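Local coordinates for protein methylxanthine N1-demethylase NdmA (Pseudomonas putida, PDB 6ICN) that catalyses the N1-demethylation of caffeine to theobromine and formaldehyde, as a Rieske non-heme iron oxygenase that uses NADH and molecular oxygen, at residues M76-L87 against L97-D107. Numbering follows the deposited sequence.
Sequences MRDRCAHRSAKL and LQCPYHGWQYD. With FES (Fe2/s2 (inorganic) cluster), chain D.
H82 and H102 meet at one iron of a Rieske [2Fe-2S] cluster, while C80 and C99 share the other; each segment supplies one half of the paired C-x-H and C-x-x-H motifs of this domain. The ND1 atoms of H82 and H102 both bind FE2 at 2.2 Å, which brings them within 3.1 Å of each other. Their rings stand at 76°, the edge of H82 turned to the face of H102, so the imidazoles form an offset edge-to-face pair while sharing the iron. W104 packs closely on H82: CB of H82 sits 3.4 Å from the centroid of the six-membered ring of W104, almost on the ring normal. The same indole carries the bridging sulfide S2 over a face, 3.4 Å from W104 CD1. With CG of H82 anti to the backbone N (chi1 180°), the imidazole slides past the indole, nearly parallel to it but with little overlap. R83 CG covers the other face of H82.

Away from the cluster, the extended M76 side chain packs obliquely on Y106, and M76 CE comes 3.3 Å from D107 O. L87 CD2 packs on C99 CB at 3.6 Å and also touches Y106. The loose side is at partly exposed K86 and P100, where P100 CD meets K86 O at 3.6 Å. The buried histidine side faces another protein chain: D188 of the second subunit accepts a hydrogen bond from H102 NE2, and D329 of that subunit is the polar partner of H82. This is consistent with the electron path between subunits known in Rieske oxygenases. By the cysteine iron, the Y106 hydroxyl takes a hydrogen bond from A81 N, and C80 SG lies at the edge of the tyrosine ring, 3.1 Å from Y106 OH.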
loop_
_atom_site.group_PDB
_atom_site.type_symbol
_atom_site.label_atom_id
_atom_site.label_comp_id
_atom_site.label_asym_id
_atom_site.label_seq_id
_atom_site.Cartn_x
_atom_site.Cartn_y
_atom_site.Cartn_z
ATOM N N MET A 76 21.441 25.771 -14.437
ATOM C CA MET A 76 21.769 26.666 -13.325
ATOM C C MET A 76 21.734 25.862 -12.034
ATOM O O MET A 76 21.119 24.798 -11.971
ATOM C CB MET A 76 20.771 27.834 -13.192
ATOM C CG MET A 76 20.633 28.727 -14.390
ATOM S SD MET A 76 19.412 29.991 -13.992
ATOM C CE MET A 76 18.845 30.363 -15.653
ATOM N N ARG A 77 22.383 26.375 -10.990
ATOM C CA ARG A 77 22.128 25.795 -9.671
ATOM C C ARG A 77 20.656 25.953 -9.310
ATOM O O ARG A 77 20.057 27.018 -9.504
ATOM C CB ARG A 77 22.990 26.460 -8.608
ATOM C CG ARG A 77 22.929 25.724 -7.277
ATOM C CD ARG A 77 23.973 26.262 -6.295
ATOM N NE ARG A 77 25.286 26.467 -6.909
ATOM C CZ ARG A 77 26.200 25.514 -7.024
ATOM N NH1 ARG A 77 25.951 24.293 -6.582
ATOM N NH2 ARG A 77 27.359 25.775 -7.578
ATOM N N ASP A 78 20.065 24.890 -8.748
ATOM C CA ASP A 78 18.640 24.905 -8.426
ATOM C C ASP A 78 18.377 25.600 -7.085
ATOM O O ASP A 78 17.879 25.010 -6.124
ATOM C CB ASP A 78 18.109 23.482 -8.419
ATOM C CG ASP A 78 16.596 23.439 -8.408
ATOM O OD1 ASP A 78 15.971 24.500 -8.579
ATOM O OD2 ASP A 78 16.045 22.333 -8.218
ATOM N N ARG A 79 18.715 26.889 -7.029
ATOM C CA ARG A 79 18.662 27.623 -5.760
ATOM C C ARG A 79 18.641 29.112 -6.069
ATOM O O ARG A 79 19.650 29.659 -6.534
ATOM C CB ARG A 79 19.856 27.266 -4.887
ATOM C CG ARG A 79 19.817 27.907 -3.511
ATOM C CD ARG A 79 21.046 27.500 -2.690
ATOM N NE ARG A 79 21.023 28.229 -1.436
ATOM C CZ ARG A 79 21.879 29.184 -1.087
ATOM N NH1 ARG A 79 22.901 29.514 -1.874
ATOM N NH2 ARG A 79 21.715 29.803 0.076
ATOM N N CYS A 80 17.497 29.753 -5.830
ATOM C CA CYS A 80 17.368 31.183 -6.091
ATOM C C CYS A 80 18.267 31.998 -5.165
ATOM O O CYS A 80 18.415 31.682 -3.981
ATOM C CB CYS A 80 15.901 31.595 -5.914
ATOM S SG CYS A 80 15.560 33.334 -6.243
ATOM N N ALA A 81 18.862 33.074 -5.709
ATOM C CA ALA A 81 19.757 33.922 -4.917
ATOM C C ALA A 81 19.037 34.700 -3.824
ATOM O O ALA A 81 19.680 35.100 -2.849
ATOM C CB ALA A 81 20.486 34.917 -5.844
ATOM N N HIS A 82 17.722 34.909 -3.954
ATOM C CA HIS A 82 16.948 35.749 -3.050
ATOM C C HIS A 82 16.727 35.056 -1.707
ATOM O O HIS A 82 17.281 35.470 -0.680
ATOM C CB HIS A 82 15.614 36.094 -3.712
ATOM C CG HIS A 82 14.727 36.956 -2.872
ATOM N ND1 HIS A 82 13.362 36.795 -2.827
ATOM C CD2 HIS A 82 15.005 37.988 -2.048
ATOM C CE1 HIS A 82 12.832 37.698 -2.019
ATOM N NE2 HIS A 82 13.810 38.438 -1.536
ATOM N N ARG A 83 15.909 33.996 -1.705
ATOM C CA ARG A 83 15.596 33.276 -0.471
ATOM C C ARG A 83 15.706 31.764 -0.661
ATOM O O ARG A 83 15.065 30.989 0.070
ATOM C CB ARG A 83 14.196 33.666 0.046
ATOM C CG ARG A 83 14.098 35.127 0.512
ATOM C CD ARG A 83 14.978 35.325 1.753
ATOM N NE ARG A 83 14.850 36.626 2.415
ATOM C CZ ARG A 83 15.690 37.647 2.255
ATOM N NH1 ARG A 83 16.716 37.556 1.408
ATOM N NH2 ARG A 83 15.511 38.763 2.966
ATOM N N SER A 84 16.508 31.319 -1.624
ATOM C CA SER A 84 16.955 29.932 -1.723
ATOM C C SER A 84 15.851 28.944 -2.108
ATOM O O SER A 84 16.052 27.742 -1.974
ATOM C CB SER A 84 17.618 29.459 -0.419
ATOM O OG SER A 84 18.683 30.322 -0.049
ATOM N N ALA A 85 14.722 29.401 -2.653
ATOM C CA ALA A 85 13.743 28.478 -3.232
ATOM C C ALA A 85 14.329 27.739 -4.437
ATOM O O ALA A 85 15.273 28.198 -5.093
ATOM C CB ALA A 85 12.484 29.224 -3.674
ATOM N N LYS A 86 13.758 26.574 -4.736
ATOM C CA LYS A 86 14.164 25.832 -5.930
ATOM C C LYS A 86 13.533 26.435 -7.185
ATOM O O LYS A 86 12.296 26.482 -7.327
ATOM C CB LYS A 86 13.801 24.352 -5.805
ATOM C CG LYS A 86 14.693 23.623 -4.822
ATOM C CD LYS A 86 14.589 22.106 -4.947
ATOM C CE LYS A 86 15.568 21.448 -3.977
ATOM N NZ LYS A 86 15.120 21.579 -2.538
ATOM N N LEU A 87 14.392 26.914 -8.088
ATOM C CA LEU A 87 13.965 27.362 -9.409
ATOM C C LEU A 87 13.281 26.265 -10.219
ATOM O O LEU A 87 12.512 26.584 -11.139
ATOM C CB LEU A 87 15.190 27.893 -10.176
ATOM C CG LEU A 87 15.898 29.059 -9.467
ATOM C CD1 LEU A 87 17.194 29.406 -10.238
ATOM C CD2 LEU A 87 15.004 30.289 -9.296
ATOM N N LEU A 97 14.129 32.137 -16.703
ATOM C CA LEU A 97 13.602 31.199 -15.713
ATOM C C LEU A 97 13.138 32.000 -14.499
ATOM O O LEU A 97 13.934 32.718 -13.872
ATOM C CB LEU A 97 14.661 30.164 -15.317
ATOM C CG LEU A 97 14.272 29.120 -14.252
ATOM C CD1 LEU A 97 13.017 28.347 -14.691
ATOM C CD2 LEU A 97 15.434 28.168 -14.014
ATOM N N GLN A 98 11.857 31.866 -14.164
ATOM C CA GLN A 98 11.217 32.656 -13.122
ATOM C C GLN A 98 11.060 31.824 -11.853
ATOM O O GLN A 98 10.484 30.731 -11.883
ATOM C CB GLN A 98 9.850 33.144 -13.597
ATOM C CG GLN A 98 9.080 33.952 -12.563
ATOM C CD GLN A 98 7.843 34.570 -13.166
ATOM O OE1 GLN A 98 7.922 35.269 -14.178
ATOM N NE2 GLN A 98 6.701 34.311 -12.570
ATOM N N CYS A 99 11.561 32.350 -10.748
ATOM C CA CYS A 99 11.429 31.671 -9.463
ATOM C C CYS A 99 9.964 31.640 -9.018
ATOM O O CYS A 99 9.255 32.635 -9.160
ATOM C CB CYS A 99 12.256 32.404 -8.411
ATOM S SG CYS A 99 12.194 31.638 -6.775
ATOM N N PRO A 100 9.510 30.543 -8.400
ATOM C CA PRO A 100 8.109 30.476 -7.934
ATOM C C PRO A 100 7.767 31.377 -6.752
ATOM O O PRO A 100 6.580 31.665 -6.537
ATOM C CB PRO A 100 7.958 29.003 -7.525
ATOM C CG PRO A 100 9.320 28.598 -7.130
ATOM C CD PRO A 100 10.249 29.306 -8.103
ATOM N N TYR A 101 8.750 31.805 -5.960
ATOM C CA TYR A 101 8.442 32.414 -4.669
ATOM C C TYR A 101 8.122 33.900 -4.820
ATOM O O TYR A 101 7.022 34.342 -4.479
ATOM C CB TYR A 101 9.616 32.187 -3.705
ATOM C CG TYR A 101 9.271 32.287 -2.210
ATOM C CD1 TYR A 101 8.035 32.761 -1.769
ATOM C CD2 TYR A 101 10.202 31.903 -1.251
ATOM C CE1 TYR A 101 7.742 32.844 -0.392
ATOM C CE2 TYR A 101 9.922 31.978 0.122
ATOM C CZ TYR A 101 8.682 32.449 0.538
ATOM O OH TYR A 101 8.402 32.512 1.894
ATOM N N HIS A 102 9.070 34.696 -5.334
ATOM C CA HIS A 102 8.803 36.116 -5.534
ATOM C C HIS A 102 9.044 36.534 -6.977
ATOM O O HIS A 102 9.145 37.736 -7.263
ATOM C CB HIS A 102 9.636 36.982 -4.579
ATOM C CG HIS A 102 9.630 36.504 -3.156
ATOM N ND1 HIS A 102 10.544 35.596 -2.682
ATOM C CD2 HIS A 102 8.844 36.823 -2.099
ATOM C CE1 HIS A 102 10.336 35.373 -1.397
ATOM N NE2 HIS A 102 9.304 36.104 -1.017
ATOM N N GLY A 103 9.143 35.575 -7.892
ATOM C CA GLY A 103 9.108 35.904 -9.306
ATOM C C GLY A 103 10.371 36.505 -9.893
ATOM O O GLY A 103 10.314 37.055 -11.004
ATOM N N TRP A 104 11.511 36.423 -9.212
ATOM C CA TRP A 104 12.737 36.903 -9.860
ATOM C C TRP A 104 12.981 36.131 -11.157
ATOM O O TRP A 104 12.760 34.923 -11.227
ATOM C CB TRP A 104 13.948 36.729 -8.942
ATOM C CG TRP A 104 14.019 37.652 -7.765
ATOM C CD1 TRP A 104 12.992 38.346 -7.182
ATOM C CD2 TRP A 104 15.199 37.977 -7.018
ATOM N NE1 TRP A 104 13.466 39.072 -6.105
ATOM C CE2 TRP A 104 14.819 38.870 -6.000
ATOM C CE3 TRP A 104 16.539 37.593 -7.117
ATOM C CZ2 TRP A 104 15.733 39.384 -5.070
ATOM C CZ3 TRP A 104 17.446 38.104 -6.197
ATOM C CH2 TRP A 104 17.034 38.986 -5.187
ATOM N N GLN A 105 13.445 36.826 -12.200
ATOM C CA GLN A 105 13.663 36.183 -13.495
ATOM C C GLN A 105 15.149 36.143 -13.816
ATOM O O GLN A 105 15.820 37.179 -13.763
ATOM C CB GLN A 105 12.923 36.930 -14.604
ATOM C CG GLN A 105 11.426 36.950 -14.407
ATOM C CD GLN A 105 10.729 37.503 -15.631
ATOM O OE1 GLN A 105 11.347 38.198 -16.441
ATOM N NE2 GLN A 105 9.448 37.195 -15.783
ATOM N N TYR A 106 15.648 34.960 -14.158
ATOM C CA TYR A 106 17.061 34.756 -14.469
ATOM C C TYR A 106 17.271 34.531 -15.963
ATOM O O TYR A 106 16.547 33.749 -16.592
ATOM C CB TYR A 106 17.607 33.562 -13.688
ATOM C CG TYR A 106 17.614 33.806 -12.206
ATOM C CD1 TYR A 106 18.698 34.414 -11.604
ATOM C CD2 TYR A 106 16.517 33.446 -11.412
ATOM C CE1 TYR A 106 18.729 34.653 -10.236
ATOM C CE2 TYR A 106 16.522 33.682 -10.026
ATOM C CZ TYR A 106 17.638 34.285 -9.448
ATOM O OH TYR A 106 17.703 34.536 -8.083
ATOM N N ASP A 107 18.296 35.196 -16.527
ATOM C CA ASP A 107 18.592 35.020 -17.945
ATOM C C ASP A 107 19.504 33.800 -18.175
ATOM O O ASP A 107 19.849 33.056 -17.249
ATOM C CB ASP A 107 19.180 36.320 -18.528
ATOM C CG ASP A 107 20.554 36.685 -17.969
ATOM O OD1 ASP A 107 21.273 35.823 -17.414
ATOM O OD2 ASP A 107 20.954 37.880 -18.141
HETATM FE FE1 FES D . 13.287 33.288 -5.549
HETATM FE FE2 FES D . 12.404 35.048 -3.746
HETATM S S1 FES D . 13.247 33.000 -3.366
HETATM S S2 FES D . 12.313 35.223 -5.937
#